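Local coordinates for SmhA (PDB 7A27), which is one component of the tripartite alpha-pore-forming toxin Smh and probably helps its two partner proteins assemble a membrane pore, at residues E75-L89 with L115-V129. Sequence-based numbering, arbitrary orientation.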
ATOM      1  N   GLU A  75       1.214   6.871 -10.208  1.00 71.56           N
ATOM      2  CA  GLU A  75       2.178   5.963 -10.883  1.00 73.48           C
ATOM      3  C   GLU A  75       1.610   4.531 -10.833  1.00 70.66           C
ATOM      4  O   GLU A  75       1.601   3.882 -11.892  1.00 71.31           O
ATOM      5  CB  GLU A  75       3.569   6.019 -10.241  1.00 76.17           C
ATOM      6  CG  GLU A  75       4.312   7.337 -10.346  1.00 80.94           C
ATOM      7  CD  GLU A  75       5.140   7.562 -11.599  1.00 86.01           C
ATOM      8  OE1 GLU A  75       4.957   8.629 -12.233  1.00 88.16           O
ATOM      9  OE2 GLU A  75       6.026   6.706 -11.894  1.00 90.88           O
ATOM     10  N   LEU A  76       1.115   4.073  -9.674  1.00 66.92           N
ATOM     11  CA  LEU A  76       0.549   2.711  -9.493  1.00 64.62           C
ATOM     12  C   LEU A  76      -0.733   2.551 -10.320  1.00 65.53           C
ATOM     13  O   LEU A  76      -0.858   1.545 -11.035  1.00 64.14           O
ATOM     14  CB  LEU A  76       0.260   2.450  -8.014  1.00 63.77           C
ATOM     15  CG  LEU A  76       1.490   2.239  -7.138  1.00 63.64           C
ATOM     16  CD1 LEU A  76       1.162   2.293  -5.646  1.00 63.12           C
ATOM     17  CD2 LEU A  76       2.136   0.912  -7.479  1.00 63.30           C
ATOM     18  N   ILE A  77      -1.671   3.493 -10.220  1.00 67.31           N
ATOM     19  CA  ILE A  77      -2.949   3.415 -10.982  1.00 68.93           C
ATOM     20  C   ILE A  77      -2.606   3.229 -12.466  1.00 69.60           C
ATOM     21  O   ILE A  77      -3.344   2.520 -13.175  1.00 70.60           O
ATOM     22  CB  ILE A  77      -3.841   4.638 -10.729  1.00 70.79           C
ATOM     23  CG1 ILE A  77      -4.267   4.722  -9.258  1.00 70.69           C
ATOM     24  CG2 ILE A  77      -5.054   4.601 -11.666  1.00 72.84           C
ATOM     25  CD1 ILE A  77      -5.155   5.915  -8.944  1.00 72.40           C
ATOM     26  N   GLY A  78      -1.500   3.831 -12.902  1.00 69.41           N
ATOM     27  CA  GLY A  78      -0.980   3.691 -14.273  1.00 70.04           C
ATOM     28  C   GLY A  78      -0.670   2.243 -14.614  1.00 68.83           C
ATOM     29  O   GLY A  78      -1.110   1.797 -15.672  1.00 70.75           O
ATOM     30  N   LEU A  79       0.047   1.533 -13.744  1.00 67.81           N
ATOM     31  CA  LEU A  79       0.437   0.108 -13.956  1.00 66.61           C
ATOM     32  C   LEU A  79      -0.802  -0.790 -13.944  1.00 68.00           C
ATOM     33  O   LEU A  79      -0.788  -1.813 -14.663  1.00 69.99           O
ATOM     34  CB  LEU A  79       1.392  -0.379 -12.872  1.00 63.69           C
ATOM     35  CG  LEU A  79       2.794   0.212 -12.899  1.00 64.22           C
ATOM     36  CD1 LEU A  79       3.623  -0.370 -11.759  1.00 63.52           C
ATOM     37  CD2 LEU A  79       3.480   0.022 -14.250  1.00 65.06           C
ATOM     38  N   TYR A  80      -1.785  -0.480 -13.098  1.00 66.84           N
ATOM     39  CA  TYR A  80      -3.021  -1.281 -13.002  1.00 67.28           C
ATOM     40  C   TYR A  80      -3.777  -1.150 -14.335  1.00 67.85           C
ATOM     41  O   TYR A  80      -4.202  -2.177 -14.885  1.00 66.52           O
ATOM     42  CB  TYR A  80      -3.863  -0.862 -11.792  1.00 67.76           C
ATOM     43  CG  TYR A  80      -3.411  -1.343 -10.432  1.00 67.21           C
ATOM     44  CD1 TYR A  80      -2.260  -0.855  -9.840  1.00 66.87           C
ATOM     45  CD2 TYR A  80      -4.174  -2.240  -9.693  1.00 67.34           C
ATOM     46  CE1 TYR A  80      -1.847  -1.275  -8.583  1.00 66.21           C
ATOM     47  CE2 TYR A  80      -3.789  -2.650  -8.423  1.00 66.44           C
ATOM     48  CZ  TYR A  80      -2.619  -2.163  -7.864  1.00 65.92           C
ATOM     49  OH  TYR A  80      -2.216  -2.548  -6.617  1.00 65.72           O
ATOM     50  N   THR A  81      -3.908   0.076 -14.852  1.00 69.07           N
ATOM     51  CA  THR A  81      -4.620   0.369 -16.123  1.00 72.20           C
ATOM     52  C   THR A  81      -4.004  -0.492 -17.237  1.00 72.72           C
ATOM     53  O   THR A  81      -4.768  -1.082 -18.048  1.00 75.36           O
ATOM     54  CB  THR A  81      -4.599   1.870 -16.446  1.00 74.21           C
ATOM     55  OG1 THR A  81      -5.084   2.561 -15.290  1.00 76.75           O
ATOM     56  CG2 THR A  81      -5.440   2.236 -17.654  1.00 76.08           C
ATOM     57  N   LYS A  82      -2.674  -0.604 -17.243  1.00 70.75           N
ATOM     58  CA  LYS A  82      -1.926  -1.388 -18.256  1.00 70.67           C
ATOM     59  C   LYS A  82      -2.442  -2.836 -18.249  1.00 69.12           C
ATOM     60  O   LYS A  82      -2.640  -3.391 -19.345  1.00 69.65           O
ATOM     61  CB  LYS A  82      -0.424  -1.191 -18.023  1.00 70.29           C
ATOM     62  CG  LYS A  82       0.092   0.143 -18.556  1.00 71.73           C
ATOM     63  CD  LYS A  82       1.454   0.553 -18.014  1.00 71.35           C
ATOM     64  CE  LYS A  82       2.256   1.479 -18.901  1.00 73.15           C
ATOM     65  NZ  LYS A  82       1.440   2.534 -19.550  1.00 75.06           N
ATOM     66  N   ALA A  83      -2.719  -3.401 -17.073  1.00 65.82           N
ATOM     67  CA  ALA A  83      -3.284  -4.755 -16.933  1.00 64.87           C
ATOM     68  C   ALA A  83      -4.683  -4.813 -17.568  1.00 65.11           C
ATOM     69  O   ALA A  83      -4.922  -5.742 -18.340  1.00 65.06           O
ATOM     70  CB  ALA A  83      -3.290  -5.173 -15.486  1.00 64.50           C
ATOM     71  N   SER A  84      -5.588  -3.882 -17.262  1.00 65.50           N
ATOM     72  CA  SER A  84      -6.931  -3.831 -17.901  1.00 68.27           C
ATOM     73  C   SER A  84      -6.734  -3.855 -19.414  1.00 68.44           C
ATOM     74  O   SER A  84      -7.370  -4.697 -20.096  1.00 68.14           O
ATOM     75  CB  SER A  84      -7.712  -2.597 -17.543  1.00 70.64           C
ATOM     76  OG  SER A  84      -7.787  -2.437 -16.143  1.00 71.98           O
ATOM     77  N   ASN A  85      -5.886  -2.930 -19.891  1.00 67.67           N
ATOM     78  CA  ASN A  85      -5.565  -2.755 -21.325  1.00 69.44           C
ATOM     79  C   ASN A  85      -5.191  -4.123 -21.905  1.00 67.86           C
ATOM     80  O   ASN A  85      -5.738  -4.492 -22.956  1.00 68.52           O
ATOM     81  CB  ASN A  85      -4.470  -1.701 -21.536  1.00 70.97           C
ATOM     82  CG  ASN A  85      -4.948  -0.265 -21.427  1.00 71.90           C
ATOM     83  OD1 ASN A  85      -6.026   0.012 -20.915  1.00 73.39           O
ATOM     84  ND2 ASN A  85      -4.159   0.661 -21.959  1.00 71.57           N
ATOM     85  N   PHE A  86      -4.323  -4.867 -21.223  1.00 65.49           N
ATOM     86  CA  PHE A  86      -3.865  -6.190 -21.697  1.00 65.21           C
ATOM     87  C   PHE A  86      -5.069  -7.138 -21.762  1.00 67.74           C
ATOM     88  O   PHE A  86      -5.194  -7.879 -22.750  1.00 69.91           O
ATOM     89  CB  PHE A  86      -2.751  -6.755 -20.820  1.00 63.28           C
ATOM     90  CG  PHE A  86      -1.954  -7.852 -21.485  1.00 62.79           C
ATOM     91  CD1 PHE A  86      -2.423  -9.149 -21.519  1.00 62.97           C
ATOM     92  CD2 PHE A  86      -0.737  -7.588 -22.090  1.00 62.82           C
ATOM     93  CE1 PHE A  86      -1.704 -10.159 -22.141  1.00 62.97           C
ATOM     94  CE2 PHE A  86      -0.020  -8.599 -22.712  1.00 63.34           C
ATOM     95  CZ  PHE A  86      -0.509  -9.886 -22.735  1.00 63.28           C
ATOM     96  N   ALA A  87      -5.946  -7.129 -20.757  1.00 67.39           N
ATOM     97  CA  ALA A  87      -7.149  -7.987 -20.757  1.00 68.53           C
ATOM     98  C   ALA A  87      -7.961  -7.700 -22.012  1.00 69.62           C
ATOM     99  O   ALA A  87      -8.351  -8.679 -22.706  1.00 70.45           O
ATOM    100  CB  ALA A  87      -7.975  -7.774 -19.520  1.00 69.90           C
ATOM    101  N   ALA A  88      -8.179  -6.413 -22.297  1.00 70.21           N
ATOM    102  CA  ALA A  88      -8.957  -5.950 -23.465  1.00 72.43           C
ATOM    103  C   ALA A  88      -8.353  -6.534 -24.745  1.00 72.31           C
ATOM    104  O   ALA A  88      -9.112  -6.997 -25.599  1.00 73.37           O
ATOM    105  CB  ALA A  88      -9.003  -4.450 -23.508  1.00 73.26           C
ATOM    106  N   LEU A  89      -7.027  -6.532 -24.853  1.00 71.73           N
ATOM    107  CA  LEU A  89      -6.309  -7.057 -26.045  1.00 73.82           C
ATOM    108  C   LEU A  89      -6.540  -8.573 -26.173  1.00 74.90           C
ATOM    109  O   LEU A  89      -6.727  -9.044 -27.306  1.00 75.47           O
ATOM    110  CB  LEU A  89      -4.812  -6.722 -25.962  1.00 72.59           C
ATOM    111  CG  LEU A  89      -4.442  -5.239 -26.032  1.00 72.55           C
ATOM    112  CD1 LEU A  89      -2.934  -5.082 -26.012  1.00 71.94           C
ATOM    113  CD2 LEU A  89      -5.015  -4.547 -27.258  1.00 74.34           C
ATOM    114  N   LEU A 115       1.355  -9.329 -28.427  1.00 72.42           N
ATOM    115  CA  LEU A 115       1.058  -9.138 -26.979  1.00 71.54           C
ATOM    116  C   LEU A 115       2.315  -9.447 -26.158  1.00 69.23           C
ATOM    117  O   LEU A 115       2.490  -8.811 -25.108  1.00 68.52           O
ATOM    118  CB  LEU A 115      -0.143  -9.983 -26.552  1.00 72.92           C
ATOM    119  CG  LEU A 115      -1.453  -9.678 -27.286  1.00 75.43           C
ATOM    120  CD1 LEU A 115      -2.635 -10.335 -26.586  1.00 75.91           C
ATOM    121  CD2 LEU A 115      -1.700  -8.175 -27.391  1.00 76.52           C
ATOM    122  N   SER A 116       3.177 -10.348 -26.634  1.00 67.51           N
ATOM    123  CA  SER A 116       4.489 -10.641 -26.003  1.00 65.87           C
ATOM    124  C   SER A 116       5.253  -9.323 -25.862  1.00 65.32           C
ATOM    125  O   SER A 116       5.755  -9.035 -24.766  1.00 63.67           O
ATOM    126  CB  SER A 116       5.261 -11.631 -26.820  1.00 66.94           C
ATOM    127  OG  SER A 116       6.550 -11.860 -26.288  1.00 67.23           O
ATOM    128  N   ASP A 117       5.300  -8.551 -26.951  1.00 65.81           N
ATOM    129  CA  ASP A 117       5.938  -7.214 -27.043  1.00 67.47           C
ATOM    130  C   ASP A 117       5.323  -6.279 -25.988  1.00 67.67           C
ATOM    131  O   ASP A 117       6.088  -5.655 -25.225  1.00 69.49           O
ATOM    132  CB  ASP A 117       5.732  -6.639 -28.445  1.00 69.27           C
ATOM    133  CG  ASP A 117       6.625  -5.487 -28.825  1.00 70.81           C
ATOM    134  OD1 ASP A 117       7.743  -5.492 -28.331  1.00 72.28           O
ATOM    135  OD2 ASP A 117       6.182  -4.612 -29.613  1.00 71.07           O
ATOM    136  N   VAL A 118       3.990  -6.172 -25.955  1.00 66.80           N
ATOM    137  CA  VAL A 118       3.259  -5.265 -25.032  1.00 65.71           C
ATOM    138  C   VAL A 118       3.631  -5.638 -23.601  1.00 64.66           C
ATOM    139  O   VAL A 118       3.948  -4.731 -22.817  1.00 65.87           O
ATOM    140  CB  VAL A 118       1.743  -5.342 -25.240  1.00 66.44           C
ATOM    141  CG1 VAL A 118       0.990  -4.554 -24.147  1.00 65.84           C
ATOM    142  CG2 VAL A 118       1.367  -4.871 -26.636  1.00 67.79           C
ATOM    143  N   ALA A 119       3.566  -6.924 -23.275  1.00 63.33           N
ATOM    144  CA  ALA A 119       3.925  -7.453 -21.945  1.00 62.31           C
ATOM    145  C   ALA A 119       5.349  -7.002 -21.606  1.00 62.36           C
ATOM    146  O   ALA A 119       5.580  -6.598 -20.461  1.00 61.33           O
ATOM    147  CB  ALA A 119       3.815  -8.953 -21.942  1.00 62.57           C
ATOM    148  N   GLN A 120       6.263  -7.045 -22.572  1.00 64.10           N
ATOM    149  CA  GLN A 120       7.674  -6.650 -22.342  1.00 66.12           C
ATOM    150  C   GLN A 120       7.726  -5.148 -22.011  1.00 66.98           C
ATOM    151  O   GLN A 120       8.584  -4.772 -21.190  1.00 65.68           O
ATOM    152  CB  GLN A 120       8.561  -7.031 -23.532  1.00 68.39           C
ATOM    153  CG  GLN A 120      10.035  -7.119 -23.151  1.00 69.86           C
ATOM    154  CD  GLN A 120      10.936  -7.710 -24.204  1.00 71.48           C
ATOM    155  OE1 GLN A 120      11.100  -7.155 -25.281  1.00 73.49           O
ATOM    156  NE2 GLN A 120      11.583  -8.820 -23.873  1.00 72.42           N
ATOM    157  N   HIS A 121       6.858  -4.326 -22.624  1.00 67.70           N
ATOM    158  CA  HIS A 121       6.765  -2.864 -22.355  1.00 67.90           C
ATOM    159  C   HIS A 121       6.201  -2.657 -20.937  1.00 65.56           C
ATOM    160  O   HIS A 121       6.774  -1.851 -20.178  1.00 64.36           O
ATOM    161  CB  HIS A 121       6.003  -2.102 -23.459  1.00 69.43           C
ATOM    162  CG  HIS A 121       6.844  -1.715 -24.637  1.00 71.32           C
ATOM    163  ND1 HIS A 121       6.842  -2.464 -25.809  1.00 72.42           N
ATOM    164  CD2 HIS A 121       7.718  -0.699 -24.835  1.00 72.26           C
ATOM    165  CE1 HIS A 121       7.669  -1.935 -26.674  1.00 72.98           C
ATOM    166  NE2 HIS A 121       8.228  -0.855 -26.098  1.00 74.04           N
ATOM    167  N   TYR A 122       5.158  -3.398 -20.571  1.00 63.67           N
ATOM    168  CA  TYR A 122       4.527  -3.309 -19.232  1.00 62.00           C
ATOM    169  C   TYR A 122       5.538  -3.770 -18.166  1.00 60.98           C
ATOM    170  O   TYR A 122       5.526  -3.236 -17.052  1.00 59.50           O
ATOM    171  CB  TYR A 122       3.179  -4.042 -19.237  1.00 61.87           C
ATOM    172  CG  TYR A 122       2.123  -3.441 -20.147  1.00 62.61           C
ATOM    173  CD1 TYR A 122       2.206  -2.141 -20.626  1.00 62.88           C
ATOM    174  CD2 TYR A 122       0.946  -4.131 -20.411  1.00 63.15           C
ATOM    175  CE1 TYR A 122       1.189  -1.577 -21.385  1.00 63.86           C
ATOM    176  CE2 TYR A 122      -0.077  -3.582 -21.176  1.00 63.55           C
ATOM    177  CZ  TYR A 122       0.041  -2.300 -21.669  1.00 64.37           C
ATOM    178  OH  TYR A 122      -0.958  -1.789 -22.459  1.00 66.28           O
ATOM    179  N   GLN A 123       6.419  -4.713 -18.492  1.00 61.53           N
ATOM    180  CA  GLN A 123       7.487  -5.152 -17.564  1.00 62.00           C
ATOM    181  C   GLN A 123       8.378  -3.948 -17.269  1.00 62.72           C
ATOM    182  O   GLN A 123       8.577  -3.626 -16.084  1.00 59.79           O
ATOM    183  CB  GLN A 123       8.296  -6.293 -18.181  1.00 64.22           C
ATOM    184  CG  GLN A 123       9.591  -6.613 -17.454  1.00 65.78           C
ATOM    185  CD  GLN A 123      10.317  -7.758 -18.116  1.00 67.22           C
ATOM    186  OE1 GLN A 123      10.451  -7.832 -19.335  1.00 70.25           O
ATOM    187  NE2 GLN A 123      10.787  -8.686 -17.305  1.00 68.37           N
ATOM    188  N   ALA A 124       8.882  -3.302 -18.326  1.00 65.03           N
ATOM    189  CA  ALA A 124       9.805  -2.145 -18.247  1.00 66.46           C
ATOM    190  C   ALA A 124       9.114  -0.971 -17.547  1.00 66.93           C
ATOM    191  O   ALA A 124       9.825  -0.243 -16.811  1.00 69.79           O
ATOM    192  CB  ALA A 124      10.298  -1.771 -19.619  1.00 68.04           C
ATOM    193  N   ALA A 125       7.801  -0.805 -17.735  1.00 64.98           N
ATOM    194  CA  ALA A 125       6.997   0.261 -17.104  1.00 65.94           C
ATOM    195  C   ALA A 125       6.982   0.030 -15.593  1.00 66.31           C
ATOM    196  O   ALA A 125       7.150   0.999 -14.836  1.00 68.67           O
ATOM    197  CB  ALA A 125       5.593   0.264 -17.651  1.00 66.87           C
ATOM    198  N   ALA A 126       6.756  -1.215 -15.185  1.00 65.23           N
ATOM    199  CA  ALA A 126       6.751  -1.625 -13.771  1.00 64.80           C
ATOM    200  C   ALA A 126       8.156  -1.423 -13.196  1.00 66.52           C
ATOM    201  O   ALA A 126       8.262  -0.871 -12.091  1.00 68.75           O
ATOM    202  CB  ALA A 126       6.297  -3.046 -13.653  1.00 64.14           C
ATOM    203  N   GLN A 127       9.205  -1.822 -13.919  1.00 65.94           N
ATOM    204  CA  GLN A 127      10.582  -1.635 -13.402  1.00 66.58           C
ATOM    205  C   GLN A 127      10.784  -0.158 -13.047  1.00 68.10           C
ATOM    206  O   GLN A 127      11.305   0.118 -11.953  1.00 68.89           O
ATOM    207  CB  GLN A 127      11.664  -2.058 -14.394  1.00 67.56           C
ATOM    208  CG  GLN A 127      13.040  -2.234 -13.744  1.00 67.46           C
ATOM    209  CD  GLN A 127      13.067  -3.417 -12.804  1.00 66.45           C
ATOM    210  OE1 GLN A 127      12.773  -4.553 -13.179  1.00 65.59           O
ATOM    211  NE2 GLN A 127      13.437  -3.146 -11.567  1.00 66.10           N
ATOM    212  N   ALA A 128      10.360   0.753 -13.924  1.00 68.86           N
ATOM    213  CA  ALA A 128      10.533   2.216 -13.752  1.00 70.46           C
ATOM    214  C   ALA A 128       9.920   2.665 -12.424  1.00 68.50           C
ATOM    215  O   ALA A 128      10.562   3.448 -11.699  1.00 68.30           O
ATOM    216  CB  ALA A 128       9.926   2.964 -14.917  1.00 71.94           C
ATOM    217  N   VAL A 129       8.721   2.181 -12.129  1.00 67.67           N
ATOM    218  CA  VAL A 129       7.993   2.524 -10.877  1.00 69.17           C
ATOM    219  C   VAL A 129       8.742   1.934  -9.679  1.00 70.51           C
ATOM    220  O   VAL A 129       8.885   2.644  -8.665  1.00 72.95           O
ATOM    221  CB  VAL A 129       6.535   2.042 -10.929  1.00 68.06           C
ATOM    222  CG1 VAL A 129       5.880   2.125  -9.569  1.00 67.49           C
ATOM    223  CG2 VAL A 129       5.722   2.814 -11.957  1.00 68.37           C
TER
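Phe86 and Tyr122 enter the groove between their helices through different first torsions. In Phe86, CG lies anti to the backbone N (chi1 -161°), which swings the ring across toward 115-129; in Tyr122, CG lies anti to the carbonyl carbon, and the phenol leans over the backbone of 75-89. There Lys82 CB sits squarely on one face of the phenol, 3.6 Å from the ring centroid and 7° off its normal, a CH-pi contact. Val118 CG1, from the tyrosine's own helix, lies over the opposite face toward the rim, so the phenol is sandwiched between aliphatic groups. The lysine chain runs on past the ring until its CE meets Ala125 CB at 3.8 Å. Farther along, Phe86 fits as a knob into the hole formed by Leu115, Val118, Ala119 and Tyr122. Its CZ packs on Leu115 CB at 3.8 Å, while Leu115 O lies at the ring edge, near its plane. Beyond it, Leu89 CD1 touches Leu115 CD2 at 3.6 Å. Toward the other end, Leu79 spreads its two methyls: CD2 rests on the backbone of Ala125 and Ala126, made accessible by their small side chains, and CD1 meets Val129 CG2 tip to tip at 3.8 Å. No hydrogen bond joins the segments; hydrophobic side chains and the CH-pi contact hold this antiparallel pair. The axes of the two segments come within 10.3 Å, and their N-to-C directions are 166° apart. The segments belong to the consecutive long helices 48-96 and 104-155, which form a helical hairpin in an elongated bundle, consistent with the soluble state of an alpha-pore-forming toxin. Trp305 of helix 301-321 meets both Phe86 and Tyr122, and Trp342 of helix 325-358 also reaches Phe86, while Met298 of helix 272-299 packs against Leu76 and Leu79.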